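Long-range contact in N-terminal acetyltransferase-like protein (Chaetomium thermophilum, PDB 5NNP), which is probably the TPR-repeat auxiliary subunit of an N-terminal acetyltransferase A complex, binding the catalytic chain that acetylates protein N-termini: residues P323-Y333 with Y376-S387. Numbering follows the deposited sequence.
Sequences PSTFANLKHLY and YYLAQHYNYYMS
Phe-326 reaches from the short helix 325-329 onto the end of helix 369-381, its CG anti to the backbone N (chi1 -177°). CB, the first atom out, lies 3.7 Å from Gln-380 OE1. Further out, one ring face lies under Gln-380 CB in a CH-pi contact, 4.2 Å from the centroid. CD1 sits 3.6 Å from CZ of Tyr-377, where the Phe-326 edge meets the tyrosine face with the planes at 69°. CE1 touches His-381 CA, and CZ ends against Tyr-384 CB at 3.7 Å, the ring's edge turned to the face of Tyr-384 in a second T-shaped pair. Cut back to an alanine, this position would probably leave a gap between Tyr-377 and Tyr-384, each without its edge-to-face partner.

Next to this cluster, Tyr-333 OH bonds both Tyr-377 OH (2.7 Å) and His-381 ND1 (2.6 Å), with Leu-342 of helix 336-352 packed on both tyrosines. A water ties Pro-323 O and Ala-327 N to Gln-380 OE1. Ser-324 and Ala-327 meet the chain of another protein, so this packing joins a predicted TPR repeat to a segment at the subunit interface. Chemically, the hydroxyls of Tyr-333 and Tyr-377 and His-381 ND1 pair within an aromatic core, without a salt bridge.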
loop_
_atom_site.group_PDB
_atom_site.type_symbol
_atom_site.label_atom_id
_atom_site.label_comp_id
_atom_site.label_asym_id
_atom_site.label_seq_id
_atom_site.Cartn_x
_atom_site.Cartn_y
_atom_site.Cartn_z
ATOM N N PRO A 323 13.540 -19.561 -16.889
ATOM C CA PRO A 323 13.908 -18.249 -17.439
ATOM C C PRO A 323 14.103 -17.143 -16.379
ATOM O O PRO A 323 14.653 -16.101 -16.736
ATOM C CB PRO A 323 12.722 -17.920 -18.348
ATOM C CG PRO A 323 11.555 -18.577 -17.660
ATOM C CD PRO A 323 12.106 -19.859 -17.079
ATOM N N SER A 324 13.673 -17.360 -15.129
ATOM C CA SER A 324 13.824 -16.351 -14.078
ATOM C C SER A 324 15.098 -16.520 -13.245
ATOM O O SER A 324 15.230 -15.943 -12.161
ATOM C CB SER A 324 12.622 -16.390 -13.145
ATOM O OG SER A 324 11.421 -16.380 -13.880
ATOM N N THR A 325 16.027 -17.330 -13.732
ATOM C CA THR A 325 17.229 -17.621 -12.969
ATOM C C THR A 325 18.045 -16.347 -12.709
ATOM O O THR A 325 18.438 -16.059 -11.577
ATOM C CB THR A 325 18.088 -18.665 -13.697
ATOM O OG1 THR A 325 17.346 -19.894 -13.801
ATOM C CG2 THR A 325 19.397 -18.906 -12.961
ATOM N N PHE A 326 18.301 -15.571 -13.756
ATOM C CA PHE A 326 19.047 -14.336 -13.566
ATOM C C PHE A 326 18.395 -13.413 -12.517
ATOM O O PHE A 326 19.077 -12.900 -11.629
ATOM C CB PHE A 326 19.202 -13.582 -14.880
ATOM C CG PHE A 326 20.027 -12.344 -14.754
ATOM C CD1 PHE A 326 21.415 -12.411 -14.822
ATOM C CD2 PHE A 326 19.432 -11.115 -14.531
ATOM C CE1 PHE A 326 22.190 -11.274 -14.691
ATOM C CE2 PHE A 326 20.208 -9.970 -14.399
ATOM C CZ PHE A 326 21.587 -10.054 -14.482
ATOM N N ALA A 327 17.083 -13.216 -12.615
ATOM C CA ALA A 327 16.376 -12.303 -11.715
ATOM C C ALA A 327 16.501 -12.730 -10.251
ATOM O O ALA A 327 16.473 -11.909 -9.353
ATOM C CB ALA A 327 14.921 -12.207 -12.106
ATOM N N ASN A 328 16.652 -14.030 -10.041
ATOM C CA ASN A 328 16.775 -14.608 -8.719
ATOM C C ASN A 328 18.200 -14.474 -8.175
ATOM O O ASN A 328 18.442 -14.679 -6.987
ATOM C CB ASN A 328 16.357 -16.081 -8.761
ATOM C CG ASN A 328 15.913 -16.610 -7.406
ATOM O OD1 ASN A 328 15.195 -15.934 -6.663
ATOM N ND2 ASN A 328 16.344 -17.827 -7.078
ATOM N N LEU A 329 19.146 -14.104 -9.037
ATOM C CA LEU A 329 20.545 -14.049 -8.615
ATOM C C LEU A 329 21.232 -12.679 -8.757
ATOM O O LEU A 329 22.311 -12.471 -8.191
ATOM C CB LEU A 329 21.352 -15.106 -9.382
ATOM C CG LEU A 329 21.009 -16.583 -9.139
ATOM C CD1 LEU A 329 21.720 -17.470 -10.122
ATOM C CD2 LEU A 329 21.335 -17.022 -7.712
ATOM N N LYS A 330 20.613 -11.744 -9.475
ATOM C CA LYS A 330 21.275 -10.471 -9.804
ATOM C C LYS A 330 21.650 -9.622 -8.593
ATOM O O LYS A 330 22.505 -8.739 -8.696
ATOM C CB LYS A 330 20.397 -9.637 -10.734
ATOM C CG LYS A 330 19.063 -9.218 -10.148
ATOM C CD LYS A 330 18.291 -8.408 -11.160
ATOM C CE LYS A 330 17.321 -7.467 -10.494
ATOM N NZ LYS A 330 16.619 -6.633 -11.505
ATOM N N HIS A 331 21.011 -9.882 -7.458
ATOM C CA HIS A 331 21.348 -9.210 -6.204
ATOM C C HIS A 331 22.798 -9.458 -5.779
ATOM O O HIS A 331 23.353 -8.693 -4.989
ATOM C CB HIS A 331 20.412 -9.669 -5.083
ATOM C CG HIS A 331 20.572 -11.117 -4.718
ATOM N ND1 HIS A 331 20.017 -12.142 -5.458
ATOM C CD2 HIS A 331 21.226 -11.709 -3.691
ATOM C CE1 HIS A 331 20.320 -13.303 -4.900
ATOM N NE2 HIS A 331 21.057 -13.068 -3.829
ATOM N N LEU A 332 23.395 -10.539 -6.282
ATOM C CA LEU A 332 24.786 -10.886 -5.955
ATOM C C LEU A 332 25.806 -10.078 -6.756
ATOM O O LEU A 332 26.985 -10.052 -6.422
ATOM C CB LEU A 332 25.043 -12.373 -6.202
ATOM C CG LEU A 332 24.307 -13.396 -5.345
ATOM C CD1 LEU A 332 24.508 -14.773 -5.931
ATOM C CD2 LEU A 332 24.804 -13.351 -3.913
ATOM N N TYR A 333 25.341 -9.418 -7.811
ATOM C CA TYR A 333 26.225 -8.740 -8.756
ATOM C C TYR A 333 26.910 -7.499 -8.160
ATOM O O TYR A 333 27.675 -6.820 -8.848
ATOM C CB TYR A 333 25.439 -8.361 -10.023
ATOM C CG TYR A 333 25.322 -9.489 -11.024
ATOM C CD1 TYR A 333 25.141 -10.805 -10.601
ATOM C CD2 TYR A 333 25.385 -9.245 -12.392
ATOM C CE1 TYR A 333 25.037 -11.848 -11.517
ATOM C CE2 TYR A 333 25.276 -10.280 -13.313
ATOM C CZ TYR A 333 25.107 -11.577 -12.867
ATOM O OH TYR A 333 25.009 -12.609 -13.769
ATOM N N TYR A 376 19.945 -17.408 -22.505
ATOM C CA TYR A 376 19.085 -16.344 -22.000
ATOM C C TYR A 376 19.658 -15.681 -20.754
ATOM O O TYR A 376 19.479 -14.474 -20.553
ATOM C CB TYR A 376 17.693 -16.886 -21.687
ATOM C CG TYR A 376 16.719 -15.818 -21.260
ATOM C CD1 TYR A 376 16.397 -14.770 -22.107
ATOM C CD2 TYR A 376 16.108 -15.865 -20.018
ATOM C CE1 TYR A 376 15.498 -13.794 -21.724
ATOM C CE2 TYR A 376 15.212 -14.889 -19.626
ATOM C CZ TYR A 376 14.911 -13.858 -20.484
ATOM O OH TYR A 376 14.019 -12.889 -20.100
ATOM N N TYR A 377 20.324 -16.468 -19.907
ATOM C CA TYR A 377 20.961 -15.914 -18.714
ATOM C C TYR A 377 22.073 -14.969 -19.143
ATOM O O TYR A 377 22.242 -13.876 -18.586
ATOM C CB TYR A 377 21.531 -17.001 -17.801
ATOM C CG TYR A 377 22.163 -16.446 -16.534
ATOM C CD1 TYR A 377 23.461 -15.924 -16.538
ATOM C CD2 TYR A 377 21.466 -16.439 -15.335
ATOM C CE1 TYR A 377 24.034 -15.419 -15.380
ATOM C CE2 TYR A 377 22.025 -15.940 -14.182
ATOM C CZ TYR A 377 23.306 -15.429 -14.207
ATOM O OH TYR A 377 23.853 -14.933 -13.040
ATOM N N LEU A 378 22.841 -15.406 -20.130
ATOM C CA LEU A 378 23.952 -14.607 -20.595
ATOM C C LEU A 378 23.445 -13.335 -21.270
ATOM O O LEU A 378 24.079 -12.283 -21.175
ATOM C CB LEU A 378 24.831 -15.421 -21.535
ATOM C CG LEU A 378 25.722 -16.427 -20.812
ATOM C CD1 LEU A 378 26.205 -17.511 -21.759
ATOM C CD2 LEU A 378 26.891 -15.703 -20.158
ATOM N N ALA A 379 22.293 -13.427 -21.932
ATOM C CA ALA A 379 21.726 -12.272 -22.621
ATOM C C ALA A 379 21.416 -11.198 -21.603
ATOM O O ALA A 379 21.706 -10.017 -21.802
ATOM C CB ALA A 379 20.483 -12.653 -23.377
ATOM N N GLN A 380 20.842 -11.632 -20.493
ATOM C CA GLN A 380 20.438 -10.719 -19.449
ATOM C C GLN A 380 21.626 -10.194 -18.663
ATOM O O GLN A 380 21.644 -9.029 -18.277
ATOM C CB GLN A 380 19.433 -11.403 -18.528
ATOM C CG GLN A 380 18.080 -11.472 -19.172
ATOM C CD GLN A 380 17.056 -12.062 -18.272
ATOM O OE1 GLN A 380 17.142 -13.231 -17.883
ATOM N NE2 GLN A 380 16.072 -11.259 -17.917
ATOM N N HIS A 381 22.611 -11.057 -18.438
ATOM C CA HIS A 381 23.846 -10.657 -17.767
ATOM C C HIS A 381 24.430 -9.414 -18.421
ATOM O O HIS A 381 24.692 -8.412 -17.764
ATOM C CB HIS A 381 24.869 -11.799 -17.803
ATOM C CG HIS A 381 26.167 -11.486 -17.119
ATOM N ND1 HIS A 381 26.426 -11.845 -15.810
ATOM C CD2 HIS A 381 27.288 -10.872 -17.569
ATOM C CE1 HIS A 381 27.644 -11.455 -15.483
ATOM N NE2 HIS A 381 28.187 -10.860 -16.531
ATOM N N TYR A 382 24.615 -9.486 -19.729
ATOM C CA TYR A 382 25.273 -8.427 -20.458
ATOM C C TYR A 382 24.332 -7.290 -20.825
ATOM O O TYR A 382 24.744 -6.296 -21.417
ATOM C CB TYR A 382 25.933 -9.014 -21.690
ATOM C CG TYR A 382 27.109 -9.860 -21.309
ATOM C CD1 TYR A 382 28.295 -9.272 -20.867
ATOM C CD2 TYR A 382 27.040 -11.238 -21.362
ATOM C CE1 TYR A 382 29.384 -10.038 -20.503
ATOM C CE2 TYR A 382 28.119 -12.013 -21.003
ATOM C CZ TYR A 382 29.289 -11.408 -20.571
ATOM O OH TYR A 382 30.363 -12.184 -20.212
ATOM N N ASN A 383 23.065 -7.429 -20.449
ATOM C CA ASN A 383 22.121 -6.331 -20.582
ATOM C C ASN A 383 22.041 -5.541 -19.270
ATOM O O ASN A 383 21.688 -4.361 -19.250
ATOM C CB ASN A 383 20.753 -6.863 -20.973
ATOM C CG ASN A 383 19.842 -5.780 -21.494
ATOM O OD1 ASN A 383 20.301 -4.771 -22.046
ATOM N ND2 ASN A 383 18.539 -5.974 -21.316
ATOM N N TYR A 384 22.391 -6.207 -18.178
ATOM C CA TYR A 384 22.327 -5.621 -16.848
ATOM C C TYR A 384 23.366 -4.499 -16.695
ATOM O O TYR A 384 24.501 -4.609 -17.168
ATOM C CB TYR A 384 22.534 -6.713 -15.792
ATOM C CG TYR A 384 22.133 -6.313 -14.397
ATOM C CD1 TYR A 384 20.824 -5.961 -14.107
ATOM C CD2 TYR A 384 23.053 -6.307 -13.365
ATOM C CE1 TYR A 384 20.445 -5.599 -12.827
ATOM C CE2 TYR A 384 22.684 -5.951 -12.085
ATOM C CZ TYR A 384 21.379 -5.597 -11.824
ATOM O OH TYR A 384 21.005 -5.241 -10.553
ATOM N N TYR A 385 22.976 -3.418 -16.031
ATOM C CA TYR A 385 23.788 -2.212 -16.030
ATOM C C TYR A 385 25.098 -2.405 -15.268
ATOM O O TYR A 385 26.066 -1.662 -15.455
ATOM C CB TYR A 385 22.987 -1.049 -15.439
ATOM C CG TYR A 385 22.815 -1.108 -13.941
ATOM C CD1 TYR A 385 21.750 -1.792 -13.368
ATOM C CD2 TYR A 385 23.720 -0.465 -13.092
ATOM C CE1 TYR A 385 21.593 -1.840 -11.991
ATOM C CE2 TYR A 385 23.576 -0.506 -11.716
ATOM C CZ TYR A 385 22.512 -1.194 -11.171
ATOM O OH TYR A 385 22.369 -1.238 -9.801
ATOM N N MET A 386 25.129 -3.418 -14.416
ATOM C CA MET A 386 26.302 -3.679 -13.600
ATOM C C MET A 386 27.361 -4.437 -14.380
ATOM O O MET A 386 28.536 -4.428 -14.021
ATOM C CB MET A 386 25.910 -4.454 -12.343
ATOM C CG MET A 386 24.874 -3.739 -11.486
ATOM S SD MET A 386 25.296 -3.778 -9.740
ATOM C CE MET A 386 26.994 -3.200 -9.811
ATOM N N SER A 387 26.938 -5.089 -15.453
ATOM C CA SER A 387 27.855 -5.844 -16.299
ATOM C C SER A 387 27.551 -5.629 -17.778
ATOM O O SER A 387 27.763 -6.516 -18.600
ATOM C CB SER A 387 27.780 -7.331 -15.955
ATOM O OG SER A 387 26.442 -7.724 -15.703
HETATM O O HOH W 1 15.800 -13.962 -15.280
#